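Endoglucanase (Thermotoga maritima, PDB 1VHO) probably acts as a metal-dependent aminopeptidase of the M42 family, binding two divalent metal ions per subunit, although it was named an endoglucanase. Local coordinates at residues N173-G178 with R318-L323; P220-V225 with R256-K261; Q260-I265 with R297-S302; V271-E276 with A324-L329. One frame throughout, in Å; residues are numbered along the deposited sequence.

Interaction 1 of 4, residues N173-G178 with R318-L323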
loop_
_atom_site.group_PDB
_atom_site.type_symbol
_atom_site.label_atom_id
_atom_site.label_comp_id
_atom_site.label_asym_id
_atom_site.label_seq_id
_atom_site.Cartn_x
_atom_site.Cartn_y
_atom_site.Cartn_z
ATOM N N ASN A 173 1.768 1.543 -0.573
ATOM C CA ASN A 173 0.580 0.851 -0.104
ATOM C C ASN A 173 0.888 0.097 1.207
ATOM O O ASN A 173 0.079 0.025 2.140
ATOM C CB ASN A 173 0.090 -0.206 -1.129
ATOM C CG ASN A 173 -0.610 0.467 -2.298
ATOM O OD1 ASN A 173 -1.150 1.576 -2.121
ATOM N ND2 ASN A 173 -0.753 -0.228 -3.427
ATOM N N ARG A 174 2.094 -0.478 1.300
ATOM C CA ARG A 174 2.437 -1.308 2.475
ATOM C C ARG A 174 2.543 -0.514 3.787
ATOM O O ARG A 174 2.215 -1.066 4.851
ATOM C CB ARG A 174 3.652 -2.162 2.229
ATOM C CG ARG A 174 3.571 -3.140 1.031
ATOM C CD ARG A 174 2.632 -4.335 1.298
ATOM N NE ARG A 174 2.278 -4.891 -0.015
ATOM C CZ ARG A 174 3.081 -5.502 -0.871
ATOM N NH1 ARG A 174 4.370 -5.737 -0.602
ATOM N NH2 ARG A 174 2.558 -5.800 -2.091
ATOM N N ALA A 175 2.905 0.767 3.727
ATOM C CA ALA A 175 2.951 1.532 4.997
ATOM C C ALA A 175 1.535 1.649 5.538
ATOM O O ALA A 175 1.349 1.510 6.755
ATOM C CB ALA A 175 3.527 2.928 4.760
ATOM N N SER A 176 0.532 1.820 4.671
ATOM C CA SER A 176 -0.857 1.908 5.096
ATOM C C SER A 176 -1.376 0.579 5.657
ATOM O O SER A 176 -2.159 0.551 6.620
ATOM C CB SER A 176 -1.745 2.336 3.914
ATOM O OG SER A 176 -1.387 3.682 3.504
ATOM N N CYS A 177 -0.950 -0.532 5.058
ATOM C CA CYS A 177 -1.277 -1.852 5.569
ATOM C C CYS A 177 -0.698 -1.920 7.008
ATOM O O CYS A 177 -1.428 -2.387 7.882
ATOM C CB CYS A 177 -0.590 -2.990 4.739
ATOM S SG CYS A 177 -1.429 -3.110 3.099
ATOM N N GLY A 178 0.498 -1.467 7.220
ATOM C CA GLY A 178 1.177 -1.458 8.529
ATOM C C GLY A 178 0.327 -0.622 9.536
ATOM O O GLY A 178 0.121 -1.030 10.672
ATOM N N ARG A 318 7.415 6.309 12.994
ATOM C CA ARG A 318 6.630 7.019 14.010
ATOM C C ARG A 318 5.357 7.601 13.424
ATOM O O ARG A 318 4.355 7.720 14.165
ATOM C CB ARG A 318 7.443 8.144 14.661
ATOM C CG ARG A 318 8.710 7.684 15.377
ATOM C CD ARG A 318 9.520 8.931 15.759
ATOM N NE ARG A 318 10.012 9.572 14.520
ATOM C CZ ARG A 318 10.636 10.731 14.490
ATOM N NH1 ARG A 318 10.848 11.394 15.644
ATOM N NH2 ARG A 318 11.050 11.252 13.370
ATOM N N ASP A 319 5.347 8.059 12.153
ATOM C CA ASP A 319 4.127 8.575 11.567
ATOM C C ASP A 319 3.103 7.442 11.460
ATOM O O ASP A 319 1.874 7.619 11.578
ATOM C CB ASP A 319 4.370 9.126 10.128
ATOM C CG ASP A 319 5.170 10.418 10.144
ATOM O OD1 ASP A 319 5.126 11.195 11.156
ATOM O OD2 ASP A 319 5.862 10.661 9.140
ATOM N N VAL A 320 3.634 6.242 11.104
ATOM C CA VAL A 320 2.773 5.069 10.995
ATOM C C VAL A 320 2.119 4.732 12.319
ATOM O O VAL A 320 0.910 4.448 12.420
ATOM C CB VAL A 320 3.588 3.878 10.413
ATOM C CG1 VAL A 320 2.822 2.560 10.554
ATOM C CG2 VAL A 320 3.816 4.162 8.918
ATOM N N GLU A 321 2.937 4.667 13.389
ATOM C CA GLU A 321 2.379 4.350 14.701
ATOM C C GLU A 321 1.428 5.418 15.211
ATOM O O GLU A 321 0.420 5.082 15.814
ATOM C CB GLU A 321 3.504 4.250 15.755
ATOM C CG GLU A 321 4.638 3.361 15.356
ATOM C CD GLU A 321 5.613 3.114 16.514
ATOM O OE1 GLU A 321 6.205 4.100 16.999
ATOM O OE2 GLU A 321 5.714 1.934 16.865
ATOM N N GLU A 322 1.804 6.710 15.056
ATOM C CA GLU A 322 0.905 7.773 15.520
ATOM C C GLU A 322 -0.405 7.764 14.767
ATOM O O GLU A 322 -1.451 7.996 15.366
ATOM C CB GLU A 322 1.564 9.165 15.476
ATOM C CG GLU A 322 2.655 9.292 16.558
ATOM C CD GLU A 322 2.050 9.366 17.959
ATOM O OE1 GLU A 322 1.892 8.323 18.619
ATOM O OE2 GLU A 322 1.653 10.450 18.419
ATOM N N LEU A 323 -0.402 7.458 13.452
ATOM C CA LEU A 323 -1.682 7.358 12.746
ATOM C C LEU A 323 -2.508 6.232 13.343
ATOM O O LEU A 323 -3.744 6.314 13.517
ATOM C CB LEU A 323 -1.459 7.200 11.226
ATOM C CG LEU A 323 -2.744 7.082 10.401
ATOM C CD1 LEU A 323 -3.778 8.142 10.838
ATOM C CD2 LEU A 323 -2.518 7.210 8.901
#
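V320 of helix 317-333 presents both of its methyl groups to A175 and G178 of helix 171-187, a helix-helix contact in the alpha/beta/alpha sandwich common to the zinc-dependent exopeptidases. The pair illustrates how small residues on one helix let a branched side chain on the other approach its backbone: the CA atoms of A175 and V320 are 7.0 Å apart. The CB of V320 points at the partner helix, whereas the CA-CB bond of A175 runs across the line of approach, so the methyl meets the valine from its flank. Each branch of V320 has its own task. With CG1 placed opposite the backbone N (chi1 168°), CG2 lies on the N side and packs against the A175 methyl, CG2 to CB being 4.3 Å. CG1 reaches main-chain atoms instead, 4.2 Å from A175 O. G178 has no side chain to stand between them, and the same methyl therefore also rests against its peptide. All three residues are buried, and no hydrogen bond spans the gap. T7 and L11 of helix 7-16 touch V320 as well, while S176 and L323 both reach M226 on the sheet. The side chain of D172, a predicted metal ligand, lies about 7 Å from that of A175, so the helix contact sits near the probable metal site. Its second backbone approach is V320 CG1 to G178 C, at 4.2 Å.

Interaction 2 of 4, residues P220-V225 with R256-K261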
loop_
_atom_site.group_PDB
_atom_site.type_symbol
_atom_site.label_atom_id
_atom_site.label_comp_id
_atom_site.label_asym_id
_atom_site.label_seq_id
_atom_site.Cartn_x
_atom_site.Cartn_y
_atom_site.Cartn_z
ATOM N N PRO A 220 -21.046 1.329 6.361
ATOM C CA PRO A 220 -20.392 1.987 7.477
ATOM C C PRO A 220 -20.958 3.385 7.698
ATOM O O PRO A 220 -21.281 4.088 6.741
ATOM C CB PRO A 220 -18.930 2.086 7.064
ATOM C CG PRO A 220 -18.827 1.672 5.643
ATOM C CD PRO A 220 -20.174 1.159 5.206
ATOM N N ASP A 221 -20.950 3.805 8.941
ATOM C CA ASP A 221 -21.371 5.142 9.330
ATOM C C ASP A 221 -20.270 6.154 9.063
ATOM O O ASP A 221 -20.522 7.357 8.953
ATOM C CB ASP A 221 -21.688 5.109 10.844
ATOM C CG ASP A 221 -22.837 4.131 11.058
ATOM O OD1 ASP A 221 -23.887 4.318 10.386
ATOM O OD2 ASP A 221 -22.655 3.171 11.801
ATOM N N ALA A 222 -18.995 5.685 9.033
ATOM C CA ALA A 222 -17.884 6.602 8.766
ATOM C C ALA A 222 -16.709 5.784 8.184
ATOM O O ALA A 222 -16.600 4.604 8.495
ATOM C CB ALA A 222 -17.431 7.392 9.960
ATOM N N ALA A 223 -15.997 6.389 7.229
ATOM C CA ALA A 223 -14.892 5.622 6.624
ATOM C C ALA A 223 -13.629 6.481 6.595
ATOM O O ALA A 223 -13.719 7.679 6.345
ATOM C CB ALA A 223 -15.258 5.255 5.194
ATOM N N ILE A 224 -12.498 5.844 6.861
ATOM C CA ILE A 224 -11.225 6.583 6.790
ATOM C C ILE A 224 -10.370 5.819 5.752
ATOM O O ILE A 224 -10.090 4.644 5.953
ATOM C CB ILE A 224 -10.547 6.714 8.140
ATOM C CG1 ILE A 224 -11.546 7.293 9.199
ATOM C CG2 ILE A 224 -9.313 7.617 8.011
ATOM C CD1 ILE A 224 -10.795 7.651 10.523
ATOM N N VAL A 225 -10.016 6.485 4.674
ATOM C CA VAL A 225 -9.236 5.867 3.600
ATOM C C VAL A 225 -7.777 6.252 3.798
ATOM O O VAL A 225 -7.483 7.418 3.986
ATOM C CB VAL A 225 -9.700 6.338 2.203
ATOM C CG1 VAL A 225 -8.761 5.909 1.095
ATOM C CG2 VAL A 225 -11.120 5.849 1.935
ATOM N N ARG A 256 -15.924 17.440 5.959
ATOM C CA ARG A 256 -15.138 18.307 6.848
ATOM C C ARG A 256 -15.532 18.245 8.302
ATOM O O ARG A 256 -14.676 18.481 9.166
ATOM C CB ARG A 256 -15.132 19.751 6.305
ATOM C CG ARG A 256 -14.185 20.669 7.064
ATOM C CD ARG A 256 -12.723 20.381 6.779
ATOM N NE ARG A 256 -11.830 21.167 7.614
ATOM C CZ ARG A 256 -11.568 21.085 8.891
ATOM N NH1 ARG A 256 -12.156 20.161 9.668
ATOM N NH2 ARG A 256 -10.680 21.915 9.451
ATOM N N ASN A 257 -16.781 17.939 8.623
ATOM C CA ASN A 257 -17.204 17.848 10.029
ATOM C C ASN A 257 -16.621 16.590 10.661
ATOM O O ASN A 257 -16.212 16.593 11.813
ATOM C CB ASN A 257 -18.732 17.800 10.139
ATOM C CG ASN A 257 -19.198 17.673 11.574
ATOM O OD1 ASN A 257 -20.056 16.842 11.908
ATOM N ND2 ASN A 257 -18.631 18.473 12.476
ATOM N N LEU A 258 -16.650 15.478 9.946
ATOM C CA LEU A 258 -16.029 14.227 10.479
ATOM C C LEU A 258 -14.543 14.487 10.678
ATOM O O LEU A 258 -13.928 14.210 11.714
ATOM C CB LEU A 258 -16.215 13.107 9.445
ATOM C CG LEU A 258 -15.376 11.826 9.679
ATOM C CD1 LEU A 258 -15.734 11.215 11.017
ATOM C CD2 LEU A 258 -15.563 10.818 8.547
ATOM N N VAL A 259 -13.952 15.199 9.691
ATOM C CA VAL A 259 -12.532 15.535 9.792
ATOM C C VAL A 259 -12.276 16.376 11.034
ATOM O O VAL A 259 -11.338 16.129 11.794
ATOM C CB VAL A 259 -12.067 16.214 8.499
ATOM C CG1 VAL A 259 -10.651 16.783 8.610
ATOM C CG2 VAL A 259 -12.122 15.196 7.336
ATOM N N GLN A 260 -13.084 17.417 11.311
ATOM C CA GLN A 260 -12.836 18.207 12.538
ATOM C C GLN A 260 -12.941 17.344 13.786
ATOM O O GLN A 260 -12.166 17.534 14.718
ATOM C CB GLN A 260 -13.822 19.399 12.616
ATOM C CG GLN A 260 -13.372 20.429 13.656
ATOM C CD GLN A 260 -12.013 21.000 13.306
ATOM O OE1 GLN A 260 -11.660 21.032 12.129
ATOM N NE2 GLN A 260 -11.278 21.466 14.317
ATOM N N LYS A 261 -13.887 16.419 13.883
ATOM C CA LYS A 261 -13.943 15.524 15.052
ATOM C C LYS A 261 -12.649 14.719 15.196
ATOM O O LYS A 261 -12.162 14.507 16.320
ATOM C CB LYS A 261 -15.117 14.553 14.916
ATOM C CG LYS A 261 -16.475 15.275 15.154
ATOM C CD LYS A 261 -17.578 14.337 14.638
ATOM C CE LYS A 261 -18.961 14.933 14.942
ATOM N NZ LYS A 261 -20.014 14.214 14.160
#
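L258 on the first turn of helix 256-268 leans on A222 and A223 at the start of strand 222-229, joining one layer of the alpha/beta/alpha sandwich to its central mixed sheet. The helix belongs to a beta-alpha-beta crossover, linking the parallel neighbours 247-249 and 274-276, yet here it packs over strands further into the sheet. Apolar contact does the work. CG of L258 is trans to the backbone N (chi1 167°), and the leucine projects at the strand with CD2 foremost, 4.2 Å from A222 CB; the two side chains point at each other. The same methyl lies 4.3 Å from A223 O, although the CB of A223 is turned to the far side, where it meets F65 and V296. Hydrogen bonding does not cross this interface: the strand spends its backbone groups on A63 of strand 61-67 and on R297 and S299 of strand 297-304. Polar side chains pair instead along the helix itself, away from the strand. N257 OD1 receives a weak bond from K261 NZ at 3.5 Å. R256 grips Q260 end-on, both terminal nitrogens converging on one oxygen that lies close to the guanidinium plane. The shorter arm is R256 NH1 to Q260 OE1, 2.7 Å with an N-H...O angle of 146°.

Interaction 3 of 4, residues Q260-I265 with R297-S302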
loop_
_atom_site.group_PDB
_atom_site.type_symbol
_atom_site.label_atom_id
_atom_site.label_comp_id
_atom_site.label_asym_id
_atom_site.label_seq_id
_atom_site.Cartn_x
_atom_site.Cartn_y
_atom_site.Cartn_z
ATOM N N GLN A 260 -13.084 17.417 11.311
ATOM C CA GLN A 260 -12.836 18.207 12.538
ATOM C C GLN A 260 -12.941 17.344 13.786
ATOM O O GLN A 260 -12.166 17.534 14.718
ATOM C CB GLN A 260 -13.822 19.399 12.616
ATOM C CG GLN A 260 -13.372 20.429 13.656
ATOM C CD GLN A 260 -12.013 21.000 13.306
ATOM O OE1 GLN A 260 -11.660 21.032 12.129
ATOM N NE2 GLN A 260 -11.278 21.466 14.317
ATOM N N LYS A 261 -13.887 16.419 13.883
ATOM C CA LYS A 261 -13.943 15.524 15.052
ATOM C C LYS A 261 -12.649 14.719 15.196
ATOM O O LYS A 261 -12.162 14.507 16.320
ATOM C CB LYS A 261 -15.117 14.553 14.916
ATOM C CG LYS A 261 -16.475 15.275 15.154
ATOM C CD LYS A 261 -17.578 14.337 14.638
ATOM C CE LYS A 261 -18.961 14.933 14.942
ATOM N NZ LYS A 261 -20.014 14.214 14.160
ATOM N N ILE A 262 -12.075 14.247 14.075
ATOM C CA ILE A 262 -10.803 13.496 14.152
ATOM C C ILE A 262 -9.706 14.387 14.658
ATOM O O ILE A 262 -8.862 14.050 15.509
ATOM C CB ILE A 262 -10.444 12.884 12.773
ATOM C CG1 ILE A 262 -11.455 11.845 12.323
ATOM C CG2 ILE A 262 -9.021 12.331 12.797
ATOM C CD1 ILE A 262 -11.307 11.373 10.861
ATOM N N ILE A 263 -9.675 15.640 14.128
ATOM C CA ILE A 263 -8.677 16.620 14.579
ATOM C C ILE A 263 -8.799 16.904 16.062
ATOM O O ILE A 263 -7.789 17.001 16.779
ATOM C CB ILE A 263 -8.873 17.913 13.745
ATOM C CG1 ILE A 263 -8.367 17.670 12.307
ATOM C CG2 ILE A 263 -8.214 19.135 14.378
ATOM C CD1 ILE A 263 -8.674 18.856 11.381
ATOM N N GLU A 264 -10.021 16.999 16.587
ATOM C CA GLU A 264 -10.178 17.259 18.025
ATOM C C GLU A 264 -9.662 16.090 18.865
ATOM O O GLU A 264 -9.132 16.317 19.964
ATOM C CB GLU A 264 -11.620 17.553 18.426
ATOM C CG GLU A 264 -12.272 18.729 17.694
ATOM C CD GLU A 264 -11.574 20.057 17.913
ATOM O OE1 GLU A 264 -10.778 20.218 18.871
ATOM O OE2 GLU A 264 -11.817 20.995 17.095
ATOM N N ILE A 265 -9.823 14.873 18.351
ATOM C CA ILE A 265 -9.303 13.704 19.118
ATOM C C ILE A 265 -7.799 13.762 19.104
ATOM O O ILE A 265 -7.095 13.556 20.088
ATOM C CB ILE A 265 -9.833 12.411 18.482
ATOM C CG1 ILE A 265 -11.318 12.287 18.867
ATOM C CG2 ILE A 265 -9.061 11.177 19.022
ATOM C CD1 ILE A 265 -12.144 11.357 18.040
ATOM N N ARG A 297 -19.847 9.119 5.259
ATOM C CA ARG A 297 -19.000 10.277 5.612
ATOM C C ARG A 297 -17.535 9.770 5.558
ATOM O O ARG A 297 -17.262 8.823 6.289
ATOM C CB ARG A 297 -19.352 10.814 6.973
ATOM C CG ARG A 297 -20.837 11.269 7.024
ATOM C CD ARG A 297 -21.154 11.917 8.368
ATOM N NE ARG A 297 -21.571 10.943 9.354
ATOM C CZ ARG A 297 -20.795 10.286 10.198
ATOM N NH1 ARG A 297 -19.489 10.511 10.191
ATOM N NH2 ARG A 297 -21.327 9.407 11.038
ATOM N N THR A 298 -16.707 10.422 4.757
ATOM C CA THR A 298 -15.341 9.949 4.580
ATOM C C THR A 298 -14.238 10.948 4.855
ATOM O O THR A 298 -14.343 12.167 4.715
ATOM C CB THR A 298 -15.173 9.408 3.139
ATOM O OG1 THR A 298 -16.229 8.481 2.808
ATOM C CG2 THR A 298 -13.879 8.605 2.997
ATOM N N SER A 299 -13.124 10.401 5.360
ATOM C CA SER A 299 -11.930 11.165 5.644
ATOM C C SER A 299 -10.746 10.506 4.914
ATOM O O SER A 299 -10.727 9.270 4.835
ATOM C CB SER A 299 -11.642 11.194 7.153
ATOM O OG SER A 299 -10.345 11.771 7.363
ATOM N N LEU A 300 -9.812 11.285 4.407
ATOM C CA LEU A 300 -8.604 10.788 3.769
ATOM C C LEU A 300 -7.423 11.173 4.663
ATOM O O LEU A 300 -7.286 12.330 5.061
ATOM C CB LEU A 300 -8.367 11.411 2.397
ATOM C CG LEU A 300 -7.029 10.983 1.710
ATOM C CD1 LEU A 300 -7.254 9.562 1.176
ATOM C CD2 LEU A 300 -6.762 11.970 0.593
ATOM N N ILE A 301 -6.632 10.195 5.104
ATOM C CA ILE A 301 -5.477 10.473 5.956
ATOM C C ILE A 301 -4.272 9.757 5.326
ATOM O O ILE A 301 -4.379 8.558 5.051
ATOM C CB ILE A 301 -5.650 10.092 7.421
ATOM C CG1 ILE A 301 -6.931 10.723 8.015
ATOM C CG2 ILE A 301 -4.459 10.578 8.256
ATOM C CD1 ILE A 301 -7.306 10.279 9.380
ATOM N N SER A 302 -3.170 10.451 5.214
ATOM C CA SER A 302 -1.994 9.957 4.547
ATOM C C SER A 302 -0.727 9.920 5.372
ATOM O O SER A 302 -0.509 10.749 6.255
ATOM C CB SER A 302 -1.672 10.869 3.310
ATOM O OG SER A 302 -2.755 10.758 2.367
#
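I262 and S299 mark the nearest backbone approach of helix 256-268 to strand 297-304, their CA atoms 8.9 Å apart, a gap that the side chains fill. I262 does so with two branches. Its CG1 arm is extended (chi2 170°) and carries CD1 to S299, lying 3.6 Å from OG and almost as near to CB; this is van der Waals contact, with no hydrogen bond involved. The CG2 methyl turns to the next inward-facing position of the strand and meets I301 CD1 at 4.3 Å. S299 and I301 point at the helix while L300 between them faces the other way, the alternation expected of an extended strand. I262 also touches I224 and L326, so it is enclosed by the neighbouring strand and by helix 317-333. On the outer side of the helix Q260 NE2 donates to E264 OE2 at 2.9 Å, nearly straight (163°) but arriving from above the carboxylate plane. The side chain of I301 lies about 7 Å from that of D227, a predicted zinc ligand. Such packing of a helix on the inward-facing residues of a sheet strand is usual in alpha/beta folds, here the alpha/beta/alpha sandwich of the zinc exopeptidase clan.

Interaction 4 of 4, residues V271-E276 with A324-L329. With SO4 (sulfate ion), chain D.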
loop_
_atom_site.group_PDB
_atom_site.type_symbol
_atom_site.label_atom_id
_atom_site.label_comp_id
_atom_site.label_asym_id
_atom_site.label_seq_id
_atom_site.Cartn_x
_atom_site.Cartn_y
_atom_site.Cartn_z
ATOM N N VAL A 271 -1.615 14.050 19.317
ATOM C CA VAL A 271 -1.178 13.417 18.076
ATOM C C VAL A 271 -0.827 14.589 17.110
ATOM O O VAL A 271 -1.759 15.290 16.771
ATOM C CB VAL A 271 -2.215 12.520 17.409
ATOM C CG1 VAL A 271 -1.581 11.940 16.115
ATOM C CG2 VAL A 271 -2.602 11.303 18.275
ATOM N N SER A 272 0.447 14.711 16.760
ATOM C CA SER A 272 0.877 15.779 15.855
ATOM C C SER A 272 0.358 15.473 14.458
ATOM O O SER A 272 0.512 14.314 14.006
ATOM C CB SER A 272 2.400 15.909 15.853
ATOM O OG SER A 272 2.804 16.389 17.155
ATOM N N LEU A 273 -0.156 16.438 13.756
ATOM C CA LEU A 273 -0.724 16.188 12.422
ATOM C C LEU A 273 -0.195 17.199 11.413
ATOM O O LEU A 273 0.298 18.268 11.797
ATOM C CB LEU A 273 -2.253 16.404 12.474
ATOM C CG LEU A 273 -3.101 15.425 13.320
ATOM C CD1 LEU A 273 -4.559 15.853 13.318
ATOM C CD2 LEU A 273 -2.976 13.991 12.789
ATOM N N GLN A 274 -0.335 16.842 10.137
ATOM C CA GLN A 274 0.032 17.785 9.069
ATOM C C GLN A 274 -1.222 17.871 8.210
ATOM O O GLN A 274 -2.176 17.135 8.521
ATOM C CB GLN A 274 1.207 17.224 8.248
ATOM C CG GLN A 274 2.496 17.177 9.036
ATOM C CD GLN A 274 3.683 16.673 8.266
ATOM O OE1 GLN A 274 4.415 17.491 7.723
ATOM N NE2 GLN A 274 3.951 15.347 8.224
ATOM N N GLU A 275 -1.285 18.741 7.188
ATOM C CA GLU A 275 -2.489 18.749 6.395
ATOM C C GLU A 275 -2.153 19.077 4.937
ATOM O O GLU A 275 -1.053 19.508 4.635
ATOM C CB GLU A 275 -3.540 19.689 6.960
ATOM C CG GLU A 275 -3.326 21.145 6.654
ATOM C CD GLU A 275 -2.086 21.752 7.242
ATOM O OE1 GLU A 275 -1.203 22.157 6.464
ATOM O OE2 GLU A 275 -1.980 21.846 8.483
ATOM N N GLU A 276 -3.092 18.797 4.057
ATOM C CA GLU A 276 -2.880 19.102 2.630
ATOM C C GLU A 276 -4.225 19.501 2.052
ATOM O O GLU A 276 -5.267 18.988 2.471
ATOM C CB GLU A 276 -2.222 17.920 1.928
ATOM C CG GLU A 276 -3.091 16.674 1.808
ATOM C CD GLU A 276 -2.280 15.478 1.280
ATOM O OE1 GLU A 276 -1.200 15.668 0.673
ATOM O OE2 GLU A 276 -2.687 14.342 1.527
ATOM N N ALA A 324 -1.862 5.044 13.554
ATOM C CA ALA A 324 -2.654 3.943 14.118
ATOM C C ALA A 324 -3.182 4.310 15.532
ATOM O O ALA A 324 -4.295 3.938 15.871
ATOM C CB ALA A 324 -1.732 2.720 14.246
ATOM N N ARG A 325 -2.377 5.011 16.314
ATOM C CA ARG A 325 -2.825 5.436 17.657
ATOM C C ARG A 325 -4.045 6.321 17.517
ATOM O O ARG A 325 -5.066 6.157 18.197
ATOM C CB ARG A 325 -1.669 6.172 18.402
ATOM C CG ARG A 325 -2.040 6.533 19.857
ATOM C CD ARG A 325 -0.804 6.919 20.659
ATOM N NE ARG A 325 -0.289 8.266 20.372
ATOM C CZ ARG A 325 -0.735 9.370 20.972
ATOM N NH1 ARG A 325 -1.709 9.336 21.900
ATOM N NH2 ARG A 325 -0.209 10.539 20.646
ATOM N N LEU A 326 -3.985 7.312 16.608
ATOM C CA LEU A 326 -5.140 8.177 16.377
ATOM C C LEU A 326 -6.344 7.400 15.920
ATOM O O LEU A 326 -7.472 7.652 16.396
ATOM C CB LEU A 326 -4.780 9.177 15.219
ATOM C CG LEU A 326 -5.934 10.094 14.807
ATOM C CD1 LEU A 326 -6.466 10.866 16.026
ATOM C CD2 LEU A 326 -5.453 11.096 13.732
ATOM N N LEU A 327 -6.205 6.455 14.968
ATOM C CA LEU A 327 -7.356 5.716 14.463
ATOM C C LEU A 327 -7.985 4.846 15.586
ATOM O O LEU A 327 -9.218 4.729 15.647
ATOM C CB LEU A 327 -7.064 4.771 13.277
ATOM C CG LEU A 327 -6.571 5.442 11.979
ATOM C CD1 LEU A 327 -6.413 4.396 10.860
ATOM C CD2 LEU A 327 -7.543 6.512 11.534
ATOM N N SER A 328 -7.148 4.271 16.426
ATOM C CA SER A 328 -7.671 3.486 17.565
ATOM C C SER A 328 -8.462 4.463 18.471
ATOM O O SER A 328 -9.543 4.089 18.956
ATOM C CB SER A 328 -6.596 2.750 18.318
ATOM O OG SER A 328 -5.689 3.570 19.074
ATOM N N LEU A 329 -7.995 5.663 18.712
ATOM C CA LEU A 329 -8.694 6.664 19.532
ATOM C C LEU A 329 -9.981 7.121 18.889
ATOM O O LEU A 329 -10.977 7.399 19.581
ATOM C CB LEU A 329 -7.762 7.824 19.895
ATOM C CG LEU A 329 -6.627 7.410 20.828
ATOM C CD1 LEU A 329 -5.487 8.432 20.849
ATOM C CD2 LEU A 329 -7.166 7.200 22.247
HETATM S S SO4 D . -3.118 8.084 24.751
HETATM O O1 SO4 D . -1.791 8.207 25.476
HETATM O O2 SO4 D . -3.628 9.481 24.585
HETATM O O3 SO4 D . -2.897 7.390 23.452
HETATM O O4 SO4 D . -4.053 7.294 25.618
#
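V271 and L273, leading into strand 274-276, lie against R325 and L326 of helix 317-333; V271 and L326 are buried, while L273 and R325 lie toward the edge. In the tightly packed apolar part V271 and L326 have their CA atoms only 6.8 Å apart. V271 CG2 packs 4.3 Å from L326 CB, and beside it the L273 and L326 side chains cross at about a right angle, meeting CD2 to CD2 at 3.9 Å. A266 of helix 256-268 touches both V271 and L273, so the apolar patch is shared by three elements.

The more exposed, polar side belongs to R325. Its chain runs out extended and then bends at chi3 (76°), which turns the guanidinium so that one face lies against V271: CG2 stands 3.4 Å above the guanidinium plane, toward its rim, and 3.5 Å from NH2. The edge of the group serves polar partners. NH1 donates to O3 of a sulfate at 2.8 Å, with an angle of 149°, while NE forms a salt bridge to E322 and NH2 bonds to the carbonyl of H269, whose ND1 also holds the sulfate. Within the helix, R325 O accepts from both S328 OG and L329 N, which approach from the same face of its plane.

With one face against a methyl and its nitrogens each engaged, the guanidinium is probably fixed in rotation; the sulfate, likely from the crystallisation liquor, is consistent with a spot receptive to anions, not a demonstrated functional site.

All four contacts lie in one alpha/beta/alpha domain, and together show how helices are tied to a sheet and to each other. Interactions 2 and 3 have centres 5 Å apart: both use helix 256-268, sharing Q260 and K261, and reach the adjacent parallel strands 222-229 and 297-304. Interactions 1 and 4, 11 Å apart, use consecutive segments of helix 317-333. The two helices meet between interactions 3 and 4, where I265 CG2 is 3.7 Å from L329 CB. Along the chain interactions 2 and 3 fall inside the loop closed by interaction 1, while interaction 4 crosses it. The C-terminal helix thus joins helix 171-187 to the region of helix 256-268 and strand 274-276, parts distant in sequence.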